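Long-range contacts in phosphate ABC transporter, phosphate-binding protein (Clostridium perfringens, PDB 4Q8R), which probably captures inorganic phosphate with high affinity outside the cell membrane and hands it to an ABC transporter for uptake: residues Lys72-Ala77 with Ala210-Glu215; Val14-Glu19 with Ile36-Ser41; Val123-Gly128 with Asp154-Ile159; Glu19-Ala24 with Asp235-Glu240. One frame throughout, in Å; residues are numbered along the deposited sequence.

Contact 1 of 4, residues Lys72-Ala77 with Ala210-Glu215; sequences KEVEIA and AVYKEE. With ZN (zinc ion), chain F.
K72 and Y212 face each other on one side of an antiparallel strand pair, and the lysine's first methylene is the bump that meets the flat of the tyrosine ring. K72 CB lies 4.0 Å from the Y212 ring centroid, displaced toward the rim, a CH-pi contact. Y212 presents this face because its CG sits between the backbone N and the carbonyl carbon (chi1 60°), turning the ring back over strand 72-77. V74 fills the hollow beside it: V74 CG2 abuts Y212 CE2 at 3.7 Å, near the ring plane. The small A210 forms a shallow seat across from V74, into which I76 also dips, with I76 CG2 4.2 Å from A210 CB. The strands belong to the mixed sheet of a periplasmic-binding-protein fold, 71-86 pairing with 205-213, and helix 219-229 packs I225 against both V74 and Y212. The K72/Y212 and V74/A210 pairs are hydrogen-bonded in both directions, including V74 N to A210 O at 2.8 Å. Between them, on the reverse face, E73 and V211 form a non-hydrogen-bonded pair whose side chains run side by side; E73 CG rests against V211 CG1. Farther out on this face, E73 OE2 binds a zinc ion at 2.2 Å, a site shared with D61, while K67 forms a salt bridge to E73 OE1. At the exposed end, K72 NZ makes a long salt bridge of 3.8 Å to E214 OE1.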
loop_
_atom_site.group_PDB
_atom_site.type_symbol
_atom_site.label_atom_id
_atom_site.label_comp_id
_atom_site.label_asym_id
_atom_site.label_seq_id
_atom_site.Cartn_x
_atom_site.Cartn_y
_atom_site.Cartn_z
ATOM N N LYS A 72 -18.419 -8.300 -0.033
ATOM C CA LYS A 72 -18.725 -7.021 -0.648
ATOM C C LYS A 72 -17.470 -6.161 -0.551
ATOM O O LYS A 72 -16.685 -6.305 0.373
ATOM C CB LYS A 72 -19.868 -6.372 0.120
ATOM C CG LYS A 72 -21.188 -7.171 0.078
ATOM C CD LYS A 72 -21.617 -7.531 -1.353
ATOM C CE LYS A 72 -23.040 -8.122 -1.447
ATOM N NZ LYS A 72 -24.127 -7.124 -1.165
ATOM N N GLU A 73 -17.302 -5.265 -1.514
ATOM C CA GLU A 73 -16.201 -4.335 -1.464
ATOM C C GLU A 73 -16.633 -2.914 -1.485
ATOM O O GLU A 73 -17.601 -2.520 -2.172
ATOM C CB GLU A 73 -15.279 -4.566 -2.636
ATOM C CG GLU A 73 -15.116 -6.018 -2.929
ATOM C CD GLU A 73 -14.496 -6.184 -4.271
ATOM O OE1 GLU A 73 -15.069 -6.905 -5.100
ATOM O OE2 GLU A 73 -13.478 -5.509 -4.523
ATOM N N VAL A 74 -15.928 -2.115 -0.715
ATOM C CA VAL A 74 -16.173 -0.658 -0.710
ATOM C C VAL A 74 -14.803 0.013 -0.921
ATOM O O VAL A 74 -13.912 -0.102 -0.064
ATOM C CB VAL A 74 -16.789 -0.174 0.627
ATOM C CG1 VAL A 74 -16.874 1.316 0.678
ATOM C CG2 VAL A 74 -18.146 -0.779 0.814
ATOM N N GLU A 75 -14.675 0.744 -2.020
ATOM C CA GLU A 75 -13.498 1.516 -2.248
ATOM C C GLU A 75 -13.539 2.738 -1.294
ATOM O O GLU A 75 -14.489 3.557 -1.352
ATOM C CB GLU A 75 -13.427 1.888 -3.725
ATOM C CG GLU A 75 -12.168 2.547 -4.175
ATOM C CD GLU A 75 -12.129 2.822 -5.707
ATOM O OE1 GLU A 75 -12.642 1.996 -6.512
ATOM O OE2 GLU A 75 -11.561 3.864 -6.129
ATOM N N ILE A 76 -12.518 2.901 -0.454
ATOM C CA ILE A 76 -12.427 4.058 0.466
ATOM C C ILE A 76 -11.407 5.158 0.121
ATOM O O ILE A 76 -11.501 6.279 0.630
ATOM C CB ILE A 76 -12.185 3.651 1.923
ATOM C CG1 ILE A 76 -10.878 2.867 2.072
ATOM C CG2 ILE A 76 -13.322 2.808 2.459
ATOM C CD1 ILE A 76 -10.506 2.560 3.536
ATOM N N ALA A 77 -10.491 4.829 -0.777
ATOM C CA ALA A 77 -9.402 5.714 -1.248
ATOM C C ALA A 77 -8.735 5.059 -2.449
ATOM O O ALA A 77 -8.918 3.847 -2.692
ATOM C CB ALA A 77 -8.379 5.997 -0.169
ATOM N N ALA A 210 -12.396 -1.637 1.822
ATOM C CA ALA A 210 -12.950 -2.247 2.993
ATOM C C ALA A 210 -13.847 -3.380 2.454
ATOM O O ALA A 210 -14.686 -3.122 1.548
ATOM C CB ALA A 210 -13.814 -1.212 3.715
ATOM N N VAL A 211 -13.663 -4.608 2.964
ATOM C CA VAL A 211 -14.350 -5.757 2.518
ATOM C C VAL A 211 -15.019 -6.444 3.709
ATOM O O VAL A 211 -14.529 -6.414 4.832
ATOM C CB VAL A 211 -13.462 -6.765 1.724
ATOM C CG1 VAL A 211 -12.798 -6.075 0.555
ATOM C CG2 VAL A 211 -12.428 -7.453 2.636
ATOM N N TYR A 212 -16.182 -7.018 3.450
ATOM C CA TYR A 212 -17.017 -7.548 4.524
ATOM C C TYR A 212 -18.057 -8.487 3.896
ATOM O O TYR A 212 -18.386 -8.402 2.718
ATOM C CB TYR A 212 -17.703 -6.416 5.310
ATOM C CG TYR A 212 -18.597 -5.550 4.484
ATOM C CD1 TYR A 212 -19.936 -5.905 4.255
ATOM C CD2 TYR A 212 -18.104 -4.382 3.900
ATOM C CE1 TYR A 212 -20.758 -5.113 3.508
ATOM C CE2 TYR A 212 -18.952 -3.544 3.142
ATOM C CZ TYR A 212 -20.274 -3.926 2.946
ATOM O OH TYR A 212 -21.131 -3.187 2.181
ATOM N N LYS A 213 -18.563 -9.379 4.722
ATOM C CA LYS A 213 -19.753 -10.133 4.423
ATOM C C LYS A 213 -20.994 -9.380 4.966
ATOM O O LYS A 213 -20.996 -8.901 6.114
ATOM C CB LYS A 213 -19.661 -11.487 5.079
ATOM C CG LYS A 213 -18.541 -12.352 4.576
ATOM C CD LYS A 213 -18.804 -13.680 5.233
ATOM C CE LYS A 213 -18.102 -14.790 4.561
ATOM N NZ LYS A 213 -18.079 -15.846 5.603
ATOM N N GLU A 214 -22.029 -9.269 4.145
ATOM C CA GLU A 214 -23.245 -8.546 4.557
ATOM C C GLU A 214 -23.809 -9.117 5.855
ATOM O O GLU A 214 -24.355 -8.356 6.687
ATOM C CB GLU A 214 -24.296 -8.550 3.443
ATOM C CG GLU A 214 -25.403 -7.481 3.625
ATOM C CD GLU A 214 -24.909 -6.034 3.423
ATOM O OE1 GLU A 214 -24.392 -5.734 2.314
ATOM O OE2 GLU A 214 -25.034 -5.195 4.363
ATOM N N GLU A 215 -23.680 -10.447 6.022
ATOM C CA GLU A 215 -24.184 -11.157 7.220
ATOM C C GLU A 215 -23.463 -10.780 8.516
ATOM O O GLU A 215 -24.055 -10.938 9.605
ATOM C CB GLU A 215 -24.152 -12.695 7.101
ATOM C CG GLU A 215 -24.531 -13.258 5.738
ATOM C CD GLU A 215 -23.338 -13.267 4.810
ATOM O OE1 GLU A 215 -23.260 -12.361 3.924
ATOM O OE2 GLU A 215 -22.446 -14.122 5.037
HETATM ZN ZN ZN F . -13.056 -5.830 -6.643
HETATM O O HOH W 1 -12.766 -4.142 -7.029
#

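Contact 2 of 4, residues Val14-Glu19 with Ile36-Ser41; sequences VGPVME and INQIGS. With PO4 (phosphate ion), chain B.
The beta-alpha-beta unit of strand 6-10, helix 15-28 and strand 34-38 closes here beside the phosphate pocket, with G15, M18 and E19 of the helix meeting I36 and Q38 of the returning strand. Q38 reaches across with its chain extended beyond CG, laying its terminal amide against the bare alpha carbon of G15; Q38 CD is 3.5 Å from G15 CA. Lacking a side chain, G15 allows the amide to come this close to the helix backbone. One turn further on, E19 OE2 lies 3.0 Å from Q38 NE2, but the angle is too poor for a hydrogen bond, and the carboxylate and amide planes stand 67° apart. Nearer the start of the strand, I36 pushes its CD1 methyl toward the helix, 3.6 Å from M18 O and 3.8 Å from M18 CG. M18 swings its CG opposite the backbone N (chi1 -162°) and bends at the next two torsions, which leads its thioether away from I36. Past the end of the strand, the turn through G40 brings S41, at the start of helix 41-50, to the anion: S41 N and S41 OG both donate to phosphate O1, at 2.8 and 2.6 Å. G40 is the N-cap of this helix, whose amino end would favour a negative charge. Strand 34-38 pairs in parallel with strand 6-10, M57 of strand 55-58 touches both M18 and I36, and F224 and I228 of helix 219-229 pack on M18.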
loop_
_atom_site.group_PDB
_atom_site.type_symbol
_atom_site.label_atom_id
_atom_site.label_comp_id
_atom_site.label_asym_id
_atom_site.label_seq_id
_atom_site.Cartn_x
_atom_site.Cartn_y
_atom_site.Cartn_z
ATOM N N VAL A 14 -3.057 0.608 4.469
ATOM C CA VAL A 14 -4.299 1.257 4.938
ATOM C C VAL A 14 -4.239 1.614 6.389
ATOM O O VAL A 14 -5.031 2.456 6.831
ATOM C CB VAL A 14 -5.563 0.346 4.637
ATOM C CG1 VAL A 14 -6.901 1.037 4.968
ATOM C CG2 VAL A 14 -5.620 0.002 3.175
ATOM N N GLY A 15 -3.326 1.047 7.169
ATOM C CA GLY A 15 -3.293 1.242 8.612
ATOM C C GLY A 15 -3.284 2.721 9.076
ATOM O O GLY A 15 -4.102 3.075 9.931
ATOM N N PRO A 16 -2.406 3.592 8.489
ATOM C CA PRO A 16 -2.348 4.960 9.004
ATOM C C PRO A 16 -3.706 5.650 8.817
ATOM O O PRO A 16 -4.222 6.263 9.769
ATOM C CB PRO A 16 -1.263 5.606 8.143
ATOM C CG PRO A 16 -0.269 4.434 7.982
ATOM C CD PRO A 16 -1.195 3.269 7.704
ATOM N N VAL A 17 -4.313 5.512 7.646
ATOM C CA VAL A 17 -5.618 6.187 7.432
ATOM C C VAL A 17 -6.742 5.592 8.235
ATOM O O VAL A 17 -7.605 6.317 8.755
ATOM C CB VAL A 17 -5.973 6.330 5.936
ATOM C CG1 VAL A 17 -6.368 5.031 5.240
ATOM C CG2 VAL A 17 -7.088 7.375 5.738
ATOM N N MET A 18 -6.779 4.273 8.356
ATOM C CA MET A 18 -7.775 3.677 9.177
ATOM C C MET A 18 -7.699 4.099 10.635
ATOM O O MET A 18 -8.764 4.350 11.303
ATOM C CB MET A 18 -7.661 2.119 9.091
ATOM C CG MET A 18 -8.947 1.411 9.573
ATOM S SD MET A 18 -10.419 1.767 8.556
ATOM C CE MET A 18 -10.007 1.157 6.988
ATOM N N GLU A 19 -6.475 4.241 11.182
ATOM C CA GLU A 19 -6.314 4.719 12.565
ATOM C C GLU A 19 -6.847 6.190 12.672
ATOM O O GLU A 19 -7.556 6.557 13.633
ATOM C CB GLU A 19 -4.854 4.731 13.022
ATOM C CG GLU A 19 -4.181 3.339 13.099
ATOM C CD GLU A 19 -2.692 3.418 13.469
ATOM O OE1 GLU A 19 -2.146 4.543 13.736
ATOM O OE2 GLU A 19 -2.083 2.349 13.518
ATOM N N ILE A 36 -8.036 -2.268 15.113
ATOM C CA ILE A 36 -7.339 -2.344 13.869
ATOM C C ILE A 36 -6.060 -3.157 14.051
ATOM O O ILE A 36 -5.220 -2.788 14.884
ATOM C CB ILE A 36 -6.930 -0.942 13.329
ATOM C CG1 ILE A 36 -8.188 -0.069 13.169
ATOM C CG2 ILE A 36 -6.187 -1.012 12.009
ATOM C CD1 ILE A 36 -7.919 1.407 13.193
ATOM N N ASN A 37 -5.907 -4.249 13.290
ATOM C CA ASN A 37 -4.694 -5.076 13.309
ATOM C C ASN A 37 -4.076 -5.123 11.922
ATOM O O ASN A 37 -4.716 -5.521 10.952
ATOM C CB ASN A 37 -5.135 -6.461 13.730
ATOM C CG ASN A 37 -3.982 -7.337 14.075
ATOM O OD1 ASN A 37 -2.843 -6.869 14.293
ATOM N ND2 ASN A 37 -4.243 -8.641 14.087
ATOM N N GLN A 38 -2.859 -4.631 11.788
ATOM C CA GLN A 38 -2.202 -4.479 10.541
ATOM C C GLN A 38 -1.335 -5.724 10.284
ATOM O O GLN A 38 -0.309 -5.933 10.940
ATOM C CB GLN A 38 -1.276 -3.271 10.550
ATOM C CG GLN A 38 -2.078 -1.992 10.683
ATOM C CD GLN A 38 -1.241 -0.770 10.678
ATOM O OE1 GLN A 38 -0.457 -0.590 9.746
ATOM N NE2 GLN A 38 -1.441 0.110 11.644
ATOM N N ILE A 39 -1.788 -6.527 9.349
ATOM C CA ILE A 39 -1.219 -7.855 9.087
ATOM C C ILE A 39 -0.997 -8.126 7.605
ATOM O O ILE A 39 -0.619 -9.243 7.221
ATOM C CB ILE A 39 -2.140 -8.939 9.727
ATOM C CG1 ILE A 39 -3.555 -8.909 9.145
ATOM C CG2 ILE A 39 -2.092 -8.863 11.206
ATOM C CD1 ILE A 39 -4.485 -9.967 9.707
ATOM N N GLY A 40 -1.238 -7.152 6.734
ATOM C CA GLY A 40 -1.189 -7.254 5.329
ATOM C C GLY A 40 -2.491 -7.664 4.667
ATOM O O GLY A 40 -3.368 -8.259 5.326
ATOM N N SER A 41 -2.661 -7.316 3.413
ATOM C CA SER A 41 -3.911 -7.458 2.716
ATOM C C SER A 41 -4.453 -8.883 2.695
ATOM O O SER A 41 -5.666 -9.092 2.992
ATOM C CB SER A 41 -3.840 -6.920 1.344
ATOM O OG SER A 41 -3.647 -5.518 1.281
HETATM P P PO4 B . -0.181 -4.238 2.347
HETATM O O1 PO4 B . -1.173 -5.370 2.034
HETATM O O2 PO4 B . 0.350 -4.347 3.760
HETATM O O3 PO4 B . 0.899 -4.176 1.275
HETATM O O4 PO4 B . -0.966 -2.892 2.199
#

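Contact 3 of 4, residues Val123-Gly128 with Asp154-Ile159; sequences VSREDG and DGSGNI. With PO4 (phosphate ion), chain B.
The guanidinium of R125 lies flat over the turn that starts helix 156-164, with G155 and the backbone N of S156 against one face. E126 meets the guanidinium edge side-on: R125 NE donates to E126 OE1 at 2.8 Å and R125 NH2 to E126 OE2 at 2.9 Å, both on the syn side of the carboxylate. This two-point salt bridge fixes the rotation of the guanidinium. E126 OE1 has a second donor, G155 N at 3.0 Å, which comes from above the carboxylate plane (46° out of it), so the helix start holds the second-shell glutamate that positions R125. The D154 side chain stands roughly perpendicular to that of E126, and its OD1 is 3.6 Å from E126 OE1, a proximity of like charges probably eased by R125. In the phosphate site R125 NH2 donates to O2 at 2.8 Å, while R125 NH1 makes a weak bond to O3. Deeper in, V123 and I159 run alongside each other head to tail, V123 CG1 being 3.5 Å from I159 CG1. Strand 121-125 runs between strands 151-153 and 169-174, and helix 156-164 packs against it through I159, which also touches I173 of strand 169-174.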
loop_
_atom_site.group_PDB
_atom_site.type_symbol
_atom_site.label_atom_id
_atom_site.label_comp_id
_atom_site.label_asym_id
_atom_site.label_seq_id
_atom_site.Cartn_x
_atom_site.Cartn_y
_atom_site.Cartn_z
ATOM N N VAL A 123 14.604 -4.501 -2.233
ATOM C CA VAL A 123 13.724 -4.816 -1.141
ATOM C C VAL A 123 12.306 -5.027 -1.647
ATOM O O VAL A 123 11.741 -4.181 -2.334
ATOM C CB VAL A 123 13.753 -3.774 0.039
ATOM C CG1 VAL A 123 13.066 -4.313 1.265
ATOM C CG2 VAL A 123 15.178 -3.351 0.361
ATOM N N SER A 124 11.736 -6.170 -1.242
ATOM C CA SER A 124 10.378 -6.566 -1.572
ATOM C C SER A 124 9.617 -6.761 -0.287
ATOM O O SER A 124 10.203 -6.923 0.811
ATOM C CB SER A 124 10.300 -7.892 -2.358
ATOM O OG SER A 124 10.836 -7.724 -3.643
ATOM N N ARG A 125 8.275 -6.649 -0.394
ATOM C CA ARG A 125 7.404 -6.973 0.693
ATOM C C ARG A 125 7.242 -8.526 0.760
ATOM O O ARG A 125 7.622 -9.237 -0.182
ATOM C CB ARG A 125 6.070 -6.311 0.499
ATOM C CG ARG A 125 6.079 -4.796 0.833
ATOM C CD ARG A 125 6.191 -4.515 2.324
ATOM N NE ARG A 125 5.108 -5.172 3.071
ATOM C CZ ARG A 125 3.811 -4.807 3.036
ATOM N NH1 ARG A 125 3.464 -3.646 2.483
ATOM N NH2 ARG A 125 2.903 -5.572 3.634
ATOM N N GLU A 126 6.705 -8.988 1.873
ATOM C CA GLU A 126 6.376 -10.398 2.085
ATOM C C GLU A 126 5.213 -10.841 1.193
ATOM O O GLU A 126 4.400 -10.054 0.746
ATOM C CB GLU A 126 6.014 -10.620 3.522
ATOM C CG GLU A 126 4.614 -10.175 3.983
ATOM C CD GLU A 126 4.372 -8.680 4.033
ATOM O OE1 GLU A 126 5.317 -7.850 3.889
ATOM O OE2 GLU A 126 3.180 -8.348 4.281
ATOM N N ASP A 127 5.139 -12.145 0.945
ATOM C CA ASP A 127 4.071 -12.731 0.200
ATOM C C ASP A 127 2.775 -12.397 0.913
ATOM O O ASP A 127 2.700 -12.517 2.117
ATOM C CB ASP A 127 4.224 -14.287 0.199
ATOM C CG ASP A 127 3.734 -14.901 -1.054
ATOM O OD1 ASP A 127 3.193 -14.135 -1.860
ATOM O OD2 ASP A 127 3.889 -16.141 -1.236
ATOM N N GLY A 128 1.774 -12.019 0.157
ATOM C CA GLY A 128 0.466 -11.698 0.745
ATOM C C GLY A 128 0.249 -10.195 0.857
ATOM O O GLY A 128 -0.869 -9.766 1.082
ATOM N N ASP A 154 8.805 -7.334 6.142
ATOM C CA ASP A 154 7.466 -7.678 6.544
ATOM C C ASP A 154 6.761 -6.419 6.979
ATOM O O ASP A 154 6.969 -5.943 8.087
ATOM C CB ASP A 154 7.517 -8.704 7.679
ATOM C CG ASP A 154 6.199 -9.350 7.954
ATOM O OD1 ASP A 154 5.158 -9.044 7.306
ATOM O OD2 ASP A 154 6.233 -10.242 8.824
ATOM N N GLY A 155 5.976 -5.895 6.082
ATOM C CA GLY A 155 5.136 -4.778 6.322
ATOM C C GLY A 155 5.733 -3.443 5.849
ATOM O O GLY A 155 6.922 -3.297 5.628
ATOM N N SER A 156 4.839 -2.463 5.604
ATOM C CA SER A 156 5.224 -1.128 5.121
ATOM C C SER A 156 6.302 -0.521 6.015
ATOM O O SER A 156 7.243 0.104 5.511
ATOM C CB SER A 156 4.002 -0.211 5.124
ATOM O OG SER A 156 3.045 -0.563 4.146
ATOM N N GLY A 157 6.084 -0.548 7.328
ATOM C CA GLY A 157 7.030 0.084 8.266
ATOM C C GLY A 157 8.449 -0.476 8.087
ATOM O O GLY A 157 9.475 0.246 8.119
ATOM N N ASN A 158 8.523 -1.802 7.911
ATOM C CA ASN A 158 9.811 -2.469 7.803
ATOM C C ASN A 158 10.514 -2.119 6.493
ATOM O O ASN A 158 11.728 -1.945 6.468
ATOM C CB ASN A 158 9.734 -3.969 8.032
ATOM C CG ASN A 158 9.611 -4.301 9.534
ATOM O OD1 ASN A 158 10.124 -3.570 10.392
ATOM N ND2 ASN A 158 8.969 -5.384 9.866
ATOM N N ILE A 159 9.787 -2.003 5.383
ATOM C CA ILE A 159 10.430 -1.676 4.147
ATOM C C ILE A 159 10.981 -0.237 4.196
ATOM O O ILE A 159 12.087 0.031 3.726
ATOM C CB ILE A 159 9.575 -2.034 2.928
ATOM C CG1 ILE A 159 10.405 -2.025 1.619
ATOM C CG2 ILE A 159 8.379 -1.124 2.743
ATOM C CD1 ILE A 159 9.736 -2.832 0.461
HETATM P P PO4 B . -0.181 -4.238 2.347
HETATM O O1 PO4 B . -1.173 -5.370 2.034
HETATM O O2 PO4 B . 0.350 -4.347 3.760
HETATM O O3 PO4 B . 0.899 -4.176 1.275
HETATM O O4 PO4 B . -0.966 -2.892 2.199
#

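Contact 4 of 4, residues Glu19-Ala24 with Asp235-Glu240; sequences EAEAEA and DIVAKE. With ZN (zinc ion), chain D.
The carboxylate of E21 offers one face to I236, whose CG2 stands almost squarely over E21 CD at 3.6 Å while its CD1 lies over the same face toward E21 OE1. Near the carboxylate plane, beyond OE2, comes a methyl of V237: E21 OE2 to V237 CG2 is 3.6 Å. The setting is an antiparallel helix pair of the periplasmic-binding-protein fold, where helix 231-239, late in the chain, packs on helix 15-28; the axes of 19-24 and 235-239 pass 9.9 Å apart at 142°. E21 arrives over I236 through a bend at chi2 (-75°), and its buried end is also touched by F224, F227 and I228 of helix 219-229. A second flat group, the E240 carboxylate, has A20 CB lying off its plane, 3.8 Å from OE2. Away from the interface, D235 OD2 binds a zinc ion at 2.0 Å together with E231, and D235 OD1 forms a salt bridge with K244. The rest of the contact is apolar. I236 enters the groove between A20 and A24, one helical turn apart, with its CG2 3.6 Å from A20 CB and its CD1 pressed tightly on A24 CB at 3.5 Å.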
loop_
_atom_site.group_PDB
_atom_site.type_symbol
_atom_site.label_atom_id
_atom_site.label_comp_id
_atom_site.label_asym_id
_atom_site.label_seq_id
_atom_site.Cartn_x
_atom_site.Cartn_y
_atom_site.Cartn_z
ATOM N N GLU A 19 -6.475 4.241 11.182
ATOM C CA GLU A 19 -6.314 4.719 12.565
ATOM C C GLU A 19 -6.847 6.190 12.672
ATOM O O GLU A 19 -7.556 6.557 13.633
ATOM C CB GLU A 19 -4.854 4.731 13.022
ATOM C CG GLU A 19 -4.181 3.339 13.099
ATOM C CD GLU A 19 -2.692 3.418 13.469
ATOM O OE1 GLU A 19 -2.146 4.543 13.736
ATOM O OE2 GLU A 19 -2.083 2.349 13.518
ATOM N N ALA A 20 -6.526 7.008 11.686
ATOM C CA ALA A 20 -6.991 8.415 11.692
ATOM C C ALA A 20 -8.501 8.471 11.606
ATOM O O ALA A 20 -9.175 9.296 12.299
ATOM C CB ALA A 20 -6.349 9.161 10.531
ATOM N N GLU A 21 -9.067 7.633 10.765
ATOM C CA GLU A 21 -10.511 7.516 10.644
ATOM C C GLU A 21 -11.158 7.118 11.944
ATOM O O GLU A 21 -12.194 7.718 12.360
ATOM C CB GLU A 21 -10.943 6.575 9.511
ATOM C CG GLU A 21 -10.478 6.923 8.088
ATOM C CD GLU A 21 -11.224 8.096 7.431
ATOM O OE1 GLU A 21 -12.144 8.690 8.064
ATOM O OE2 GLU A 21 -10.852 8.427 6.282
ATOM N N ALA A 22 -10.567 6.138 12.624
ATOM C CA ALA A 22 -11.115 5.664 13.859
ATOM C C ALA A 22 -11.099 6.741 14.907
ATOM O O ALA A 22 -12.047 6.878 15.683
ATOM C CB ALA A 22 -10.365 4.370 14.334
ATOM N N GLU A 23 -10.042 7.515 14.984
ATOM C CA GLU A 23 -9.976 8.473 16.080
ATOM C C GLU A 23 -11.001 9.553 15.834
ATOM O O GLU A 23 -11.602 10.097 16.782
ATOM C CB GLU A 23 -8.576 9.077 16.225
ATOM C CG GLU A 23 -7.470 8.068 16.609
ATOM C CD GLU A 23 -7.823 7.031 17.709
ATOM O OE1 GLU A 23 -7.323 5.846 17.731
ATOM O OE2 GLU A 23 -8.580 7.357 18.594
ATOM N N ALA A 24 -11.186 9.916 14.587
ATOM C CA ALA A 24 -12.151 10.998 14.283
ATOM C C ALA A 24 -13.578 10.486 14.530
ATOM O O ALA A 24 -14.442 11.227 15.032
ATOM C CB ALA A 24 -11.973 11.512 12.888
ATOM N N ASP A 235 -11.680 13.829 3.678
ATOM C CA ASP A 235 -10.613 14.781 4.010
ATOM C C ASP A 235 -9.490 14.130 4.797
ATOM O O ASP A 235 -8.321 14.499 4.621
ATOM C CB ASP A 235 -11.126 15.972 4.863
ATOM C CG ASP A 235 -11.982 16.947 4.074
ATOM O OD1 ASP A 235 -11.890 16.973 2.837
ATOM O OD2 ASP A 235 -12.774 17.678 4.770
ATOM N N ILE A 236 -9.833 13.150 5.652
ATOM C CA ILE A 236 -8.813 12.409 6.399
ATOM C C ILE A 236 -7.979 11.552 5.408
ATOM O O ILE A 236 -6.783 11.510 5.535
ATOM C CB ILE A 236 -9.474 11.519 7.501
ATOM C CG1 ILE A 236 -9.995 12.423 8.644
ATOM C CG2 ILE A 236 -8.536 10.485 8.048
ATOM C CD1 ILE A 236 -11.062 11.823 9.543
ATOM N N VAL A 237 -8.626 10.970 4.397
ATOM C CA VAL A 237 -7.950 10.205 3.334
ATOM C C VAL A 237 -6.972 11.135 2.653
ATOM O O VAL A 237 -5.786 10.796 2.480
ATOM C CB VAL A 237 -9.013 9.659 2.343
ATOM C CG1 VAL A 237 -8.593 9.502 0.898
ATOM C CG2 VAL A 237 -9.709 8.428 2.920
ATOM N N ALA A 238 -7.463 12.332 2.275
ATOM C CA ALA A 238 -6.552 13.298 1.590
ATOM C C ALA A 238 -5.360 13.665 2.473
ATOM O O ALA A 238 -4.236 13.818 1.952
ATOM C CB ALA A 238 -7.280 14.586 1.185
ATOM N N LYS A 239 -5.598 13.867 3.778
ATOM C CA LYS A 239 -4.510 14.271 4.717
ATOM C C LYS A 239 -3.413 13.191 4.886
ATOM O O LYS A 239 -2.279 13.502 5.243
ATOM C CB LYS A 239 -5.055 14.756 6.076
ATOM C CG LYS A 239 -5.622 16.167 5.974
ATOM C CD LYS A 239 -6.479 16.538 7.193
ATOM C CE LYS A 239 -5.640 16.696 8.454
ATOM N NZ LYS A 239 -6.083 17.895 9.249
ATOM N N GLU A 240 -3.794 11.944 4.651
ATOM C CA GLU A 240 -2.875 10.790 4.706
ATOM C C GLU A 240 -2.198 10.539 3.340
ATOM O O GLU A 240 -1.676 9.451 3.115
ATOM C CB GLU A 240 -3.643 9.568 5.214
ATOM C CG GLU A 240 -4.159 9.735 6.610
ATOM C CD GLU A 240 -3.084 9.793 7.672
ATOM O OE1 GLU A 240 -2.048 9.177 7.496
ATOM O OE2 GLU A 240 -3.301 10.406 8.731
HETATM ZN ZN ZN D . -13.624 18.969 3.437
#

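How the contacts relate
Contacts 1, 2 and 4 cluster in one part of the fold, their centres 12 to 18 Å apart, and touch one another. I76 of contact 1 packs on M18 and V14 of contact 2 and on V237 of contact 4, while contacts 2 and 4 share E19 and helix 15-28. Contact 3 lies apart, its centre about 24 Å from that of contact 1, yet meets the phosphate also bound in contact 2, whose centre is 14 Å away. Along the chain contact 2 closes first; contact 3 is nested within contact 1, and contact 1 within contact 4. The anion is thus held between distant chain regions, consistent with the two-lobed binding proteins of this family.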